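Local structure of pyridoxamine 5'-phosphate oxidase-related, FMN-binding (Mycobacterium smegmatis, 3F7E) at residues W38-K50 / D112-T124. The protein probably acts as an oxidoreductase that uses coenzyme F420, in the manner of the aflatoxin reductases, and belongs to the FMN-binding split-barrel superfamily. Residues are numbered along the deposited sequence; the frame is centred on the assembly and turned at random.
Sequences WDGEVLRFTHTTK and DKADRVIIVVRPT
Leu43, Phe45 and His47 form antiparallel hydrogen-bonded pairs with Val121, Ile119 and Val117, so two neighbouring strands of the split barrel are joined by paired N-H...O=C bonds. On the face carrying these residues, beta-branched valine and isoleucine, well suited to extended backbone, do the packing. Ile119 sets CG1 over one face of the His47 imidazole, 3.2 Å from ND1, which is buried and has no polar partner in the model. Val121 CG2 instead meets Phe45 at the ring edge, 3.8 Å from CE1.

Toward Thr48 the opposite face turns polar, whereas Ile118 and Val120 bring apolar branches to it farther along. A bend in the Arg116 chain (chi2 -81°) turns the guanidinium back over the strand pair. Arginine suits this place because NE and NH2 grip Asp112 side-on, fixing the group's rotation, while NH1 still donates to Thr46 OG1 (2.9 Å). NE to Asp112 OD1 is almost straight (2.9 Å, 175°). Thr46 OG1 in turn donates to a water that donates to Val117 O. Thr48 adds its methyl, CG2, over one guanidinium face.

Strand 76-88 flanks strand 116-127 on its other edge; helix 93-101 packs against Thr46 and Arg116, helix 52-59 against His47 and Ile119.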
loop_
_atom_site.group_PDB
_atom_site.type_symbol
_atom_site.label_atom_id
_atom_site.label_comp_id
_atom_site.label_asym_id
_atom_site.label_seq_id
_atom_site.Cartn_x
_atom_site.Cartn_y
_atom_site.Cartn_z
ATOM N N TRP A 38 -16.020 -4.865 2.082
ATOM C CA TRP A 38 -16.514 -4.732 0.714
ATOM C C TRP A 38 -17.915 -5.304 0.655
ATOM O O TRP A 38 -18.139 -6.422 1.115
ATOM C CB TRP A 38 -15.587 -5.526 -0.212
ATOM C CG TRP A 38 -16.058 -5.716 -1.638
ATOM C CD1 TRP A 38 -16.446 -6.909 -2.239
ATOM C CD2 TRP A 38 -16.139 -4.721 -2.661
ATOM N NE1 TRP A 38 -16.748 -6.697 -3.555
ATOM C CE2 TRP A 38 -16.588 -5.367 -3.843
ATOM C CE3 TRP A 38 -15.900 -3.339 -2.694
ATOM C CZ2 TRP A 38 -16.769 -4.689 -5.042
ATOM C CZ3 TRP A 38 -16.087 -2.663 -3.886
ATOM C CH2 TRP A 38 -16.528 -3.341 -5.049
ATOM N N ASP A 39 -18.861 -4.539 0.119
ATOM C CA ASP A 39 -20.250 -5.001 0.042
ATOM C C ASP A 39 -20.685 -5.349 -1.387
ATOM O O ASP A 39 -21.876 -5.551 -1.622
ATOM C CB ASP A 39 -21.199 -3.962 0.678
ATOM C CG ASP A 39 -21.322 -2.694 -0.124
ATOM O OD1 ASP A 39 -22.104 -1.828 0.329
ATOM O OD2 ASP A 39 -20.658 -2.581 -1.187
ATOM N N GLY A 40 -19.733 -5.434 -2.320
ATOM C CA GLY A 40 -20.016 -5.674 -3.750
ATOM C C GLY A 40 -20.052 -4.397 -4.579
ATOM O O GLY A 40 -20.038 -4.446 -5.820
ATOM N N GLU A 41 -20.108 -3.254 -3.896
ATOM C CA GLU A 41 -20.196 -1.945 -4.560
ATOM C C GLU A 41 -19.186 -0.912 -4.032
ATOM O O GLU A 41 -18.557 -0.224 -4.811
ATOM C CB GLU A 41 -21.613 -1.400 -4.458
ATOM C CG GLU A 41 -22.610 -2.396 -5.075
ATOM C CD GLU A 41 -24.013 -1.919 -5.116
ATOM O OE1 GLU A 41 -24.281 -0.769 -4.691
ATOM O OE2 GLU A 41 -24.853 -2.716 -5.600
ATOM N N VAL A 42 -19.045 -0.829 -2.714
ATOM C CA VAL A 42 -18.144 0.146 -2.096
ATOM C C VAL A 42 -17.276 -0.527 -1.045
ATOM O O VAL A 42 -17.628 -1.562 -0.466
ATOM C CB VAL A 42 -18.922 1.359 -1.493
ATOM C CG1 VAL A 42 -19.641 2.148 -2.584
ATOM C CG2 VAL A 42 -19.835 0.958 -0.359
ATOM N N LEU A 43 -16.118 0.083 -0.819
ATOM C CA LEU A 43 -15.198 -0.273 0.279
ATOM C C LEU A 43 -15.476 0.647 1.458
ATOM O O LEU A 43 -15.738 1.842 1.270
ATOM C CB LEU A 43 -13.742 -0.047 -0.164
ATOM C CG LEU A 43 -13.243 -1.013 -1.251
ATOM C CD1 LEU A 43 -12.013 -0.435 -1.985
ATOM C CD2 LEU A 43 -12.948 -2.408 -0.670
ATOM N N ARG A 44 -15.404 0.106 2.672
ATOM C CA ARG A 44 -15.542 0.923 3.883
ATOM C C ARG A 44 -14.344 0.694 4.807
ATOM O O ARG A 44 -13.873 -0.455 4.955
ATOM C CB ARG A 44 -16.847 0.586 4.610
ATOM C CG ARG A 44 -18.073 1.079 3.885
ATOM C CD ARG A 44 -19.366 0.705 4.664
ATOM N NE ARG A 44 -20.566 1.351 4.120
ATOM C CZ ARG A 44 -21.285 0.852 3.121
ATOM N NH1 ARG A 44 -20.965 -0.316 2.575
ATOM N NH2 ARG A 44 -22.326 1.528 2.667
ATOM N N PHE A 45 -13.893 1.792 5.426
ATOM C CA PHE A 45 -12.755 1.805 6.352
ATOM C C PHE A 45 -13.141 2.518 7.639
ATOM O O PHE A 45 -14.018 3.373 7.627
ATOM C CB PHE A 45 -11.568 2.565 5.732
ATOM C CG PHE A 45 -11.170 2.060 4.372
ATOM C CD1 PHE A 45 -11.799 2.534 3.196
ATOM C CD2 PHE A 45 -10.182 1.092 4.253
ATOM C CE1 PHE A 45 -11.424 2.051 1.952
ATOM C CE2 PHE A 45 -9.806 0.612 3.022
ATOM C CZ PHE A 45 -10.430 1.081 1.865
ATOM N N THR A 46 -12.437 2.196 8.733
ATOM C CA THR A 46 -12.594 2.918 9.976
ATOM C C THR A 46 -11.430 3.902 10.105
ATOM O O THR A 46 -10.274 3.549 9.892
ATOM C CB THR A 46 -12.677 1.978 11.212
ATOM O OG1 THR A 46 -12.791 2.762 12.402
ATOM C CG2 THR A 46 -11.451 1.050 11.345
ATOM N N HIS A 47 -11.764 5.156 10.422
ATOM C CA HIS A 47 -10.766 6.238 10.611
ATOM C C HIS A 47 -11.224 7.058 11.823
ATOM O O HIS A 47 -12.369 6.971 12.275
ATOM C CB HIS A 47 -10.729 7.230 9.402
ATOM C CG HIS A 47 -9.995 6.755 8.166
ATOM N ND1 HIS A 47 -10.364 5.650 7.421
ATOM C CD2 HIS A 47 -8.928 7.291 7.525
ATOM C CE1 HIS A 47 -9.544 5.520 6.388
ATOM N NE2 HIS A 47 -8.667 6.508 6.425
ATOM N N THR A 48 -10.341 7.908 12.329
ATOM C CA THR A 48 -10.812 8.993 13.192
ATOM C C THR A 48 -10.649 10.338 12.485
ATOM O O THR A 48 -9.883 10.493 11.524
ATOM C CB THR A 48 -10.135 9.068 14.561
ATOM O OG1 THR A 48 -8.908 9.761 14.385
ATOM C CG2 THR A 48 -9.953 7.677 15.189
ATOM N N THR A 49 -11.368 11.322 12.987
ATOM C CA THR A 49 -11.304 12.650 12.412
ATOM C C THR A 49 -10.061 13.452 12.836
ATOM O O THR A 49 -9.893 14.607 12.416
ATOM C CB THR A 49 -12.506 13.460 12.854
ATOM O OG1 THR A 49 -12.501 13.531 14.282
ATOM C CG2 THR A 49 -13.813 12.820 12.355
ATOM N N LYS A 50 -9.211 12.834 13.651
ATOM C CA LYS A 50 -8.097 13.542 14.283
ATOM C C LYS A 50 -6.717 13.272 13.685
ATOM O O LYS A 50 -5.728 13.900 14.102
ATOM C CB LYS A 50 -8.073 13.236 15.782
ATOM C CG LYS A 50 -9.252 13.808 16.565
ATOM C CD LYS A 50 -8.949 13.837 18.053
ATOM C CE LYS A 50 -9.988 14.654 18.813
ATOM N NZ LYS A 50 -10.106 14.206 20.233
ATOM N N ASP A 112 -11.097 6.023 21.412
ATOM C CA ASP A 112 -11.282 7.193 20.541
ATOM C C ASP A 112 -12.630 7.179 19.817
ATOM O O ASP A 112 -12.834 7.927 18.848
ATOM C CB ASP A 112 -10.139 7.299 19.510
ATOM C CG ASP A 112 -10.081 6.099 18.552
ATOM O OD1 ASP A 112 -11.065 5.344 18.448
ATOM O OD2 ASP A 112 -9.039 5.872 17.907
ATOM N N LYS A 113 -13.543 6.330 20.268
ATOM C CA LYS A 113 -14.807 6.137 19.532
ATOM C C LYS A 113 -15.576 7.426 19.203
ATOM O O LYS A 113 -16.194 7.491 18.153
ATOM C CB LYS A 113 -15.701 5.123 20.253
ATOM C CG LYS A 113 -16.235 5.611 21.600
ATOM C CD LYS A 113 -17.091 4.552 22.285
ATOM C CE LYS A 113 -17.757 5.085 23.543
ATOM N NZ LYS A 113 -18.524 4.036 24.250
ATOM N N ALA A 114 -15.550 8.443 20.060
ATOM C CA ALA A 114 -16.297 9.679 19.778
ATOM C C ALA A 114 -15.855 10.308 18.452
ATOM O O ALA A 114 -16.645 11.002 17.809
ATOM C CB ALA A 114 -16.175 10.686 20.936
ATOM N N ASP A 115 -14.612 10.046 18.039
ATOM C CA ASP A 115 -14.053 10.632 16.823
ATOM C C ASP A 115 -14.004 9.663 15.631
ATOM O O ASP A 115 -13.446 9.987 14.576
ATOM C CB ASP A 115 -12.644 11.153 17.099
ATOM C CG ASP A 115 -12.624 12.176 18.212
ATOM O OD1 ASP A 115 -13.521 13.040 18.228
ATOM O OD2 ASP A 115 -11.709 12.123 19.059
ATOM N N ARG A 116 -14.586 8.471 15.792
ATOM C CA ARG A 116 -14.575 7.467 14.732
ATOM C C ARG A 116 -15.558 7.781 13.623
ATOM O O ARG A 116 -16.675 8.257 13.907
ATOM C CB ARG A 116 -14.858 6.065 15.316
ATOM C CG ARG A 116 -13.653 5.437 16.043
ATOM C CD ARG A 116 -12.675 4.805 15.070
ATOM N NE ARG A 116 -11.377 4.577 15.713
ATOM C CZ ARG A 116 -10.326 4.093 15.075
ATOM N NH1 ARG A 116 -10.422 3.697 13.809
ATOM N NH2 ARG A 116 -9.175 3.971 15.721
ATOM N N VAL A 117 -15.161 7.480 12.384
ATOM C CA VAL A 117 -16.012 7.625 11.214
ATOM C C VAL A 117 -15.863 6.386 10.341
ATOM O O VAL A 117 -14.905 5.600 10.466
ATOM C CB VAL A 117 -15.674 8.905 10.387
ATOM C CG1 VAL A 117 -15.964 10.192 11.184
ATOM C CG2 VAL A 117 -14.212 8.880 9.924
ATOM N N ILE A 118 -16.821 6.250 9.424
ATOM C CA ILE A 118 -16.790 5.258 8.359
ATOM C C ILE A 118 -16.474 5.998 7.072
ATOM O O ILE A 118 -17.197 6.925 6.699
ATOM C CB ILE A 118 -18.150 4.553 8.183
ATOM C CG1 ILE A 118 -18.741 4.109 9.532
ATOM C CG2 ILE A 118 -18.016 3.428 7.169
ATOM C CD1 ILE A 118 -20.120 3.482 9.422
ATOM N N ILE A 119 -15.382 5.612 6.420
ATOM C CA ILE A 119 -14.995 6.214 5.128
ATOM C C ILE A 119 -15.485 5.300 4.013
ATOM O O ILE A 119 -15.148 4.111 4.021
ATOM C CB ILE A 119 -13.450 6.376 5.020
ATOM C CG1 ILE A 119 -12.874 7.163 6.202
ATOM C CG2 ILE A 119 -13.055 6.969 3.675
ATOM C CD1 ILE A 119 -13.270 8.578 6.253
ATOM N N VAL A 120 -16.283 5.838 3.086
ATOM C CA VAL A 120 -16.929 5.035 2.041
ATOM C C VAL A 120 -16.310 5.388 0.691
ATOM O O VAL A 120 -16.350 6.560 0.288
ATOM C CB VAL A 120 -18.457 5.319 2.000
ATOM C CG1 VAL A 120 -19.104 4.402 1.008
ATOM C CG2 VAL A 120 -19.045 5.153 3.398
ATOM N N VAL A 121 -15.723 4.394 0.021
ATOM C CA VAL A 121 -14.984 4.600 -1.222
ATOM C C VAL A 121 -15.648 3.823 -2.363
ATOM O O VAL A 121 -15.880 2.613 -2.258
ATOM C CB VAL A 121 -13.523 4.101 -1.074
ATOM C CG1 VAL A 121 -12.793 4.053 -2.420
ATOM C CG2 VAL A 121 -12.776 4.964 -0.061
ATOM N N ARG A 122 -15.949 4.532 -3.446
ATOM C CA ARG A 122 -16.494 3.924 -4.654
ATOM C C ARG A 122 -15.373 3.732 -5.668
ATOM O O ARG A 122 -14.722 4.694 -6.056
ATOM C CB ARG A 122 -17.598 4.778 -5.251
ATOM C CG ARG A 122 -18.226 4.097 -6.489
ATOM C CD ARG A 122 -19.516 4.741 -6.904
ATOM N NE ARG A 122 -20.471 4.734 -5.803
ATOM C CZ ARG A 122 -21.337 3.751 -5.570
ATOM N NH1 ARG A 122 -21.416 2.700 -6.398
ATOM N NH2 ARG A 122 -22.154 3.842 -4.530
ATOM N N PRO A 123 -15.114 2.478 -6.085
ATOM C CA PRO A 123 -14.075 2.236 -7.072
ATOM C C PRO A 123 -14.278 2.973 -8.388
ATOM O O PRO A 123 -15.416 3.069 -8.897
ATOM C CB PRO A 123 -14.117 0.712 -7.277
ATOM C CG PRO A 123 -14.643 0.183 -5.970
ATOM C CD PRO A 123 -15.704 1.205 -5.619
ATOM N N THR A 124 -13.157 3.436 -8.949
ATOM C CA THR A 124 -13.103 4.032 -10.291
ATOM C C THR A 124 -12.280 3.185 -11.253
ATOM O O THR A 124 -12.422 3.334 -12.461
ATOM C CB THR A 124 -12.501 5.447 -10.252
ATOM O OG1 THR A 124 -11.224 5.358 -9.627
ATOM C CG2 THR A 124 -13.407 6.429 -9.510
HETATM O O HOH W 1 -15.323 3.596 12.428
HETATM O O HOH W 2 -14.838 14.093 15.428
#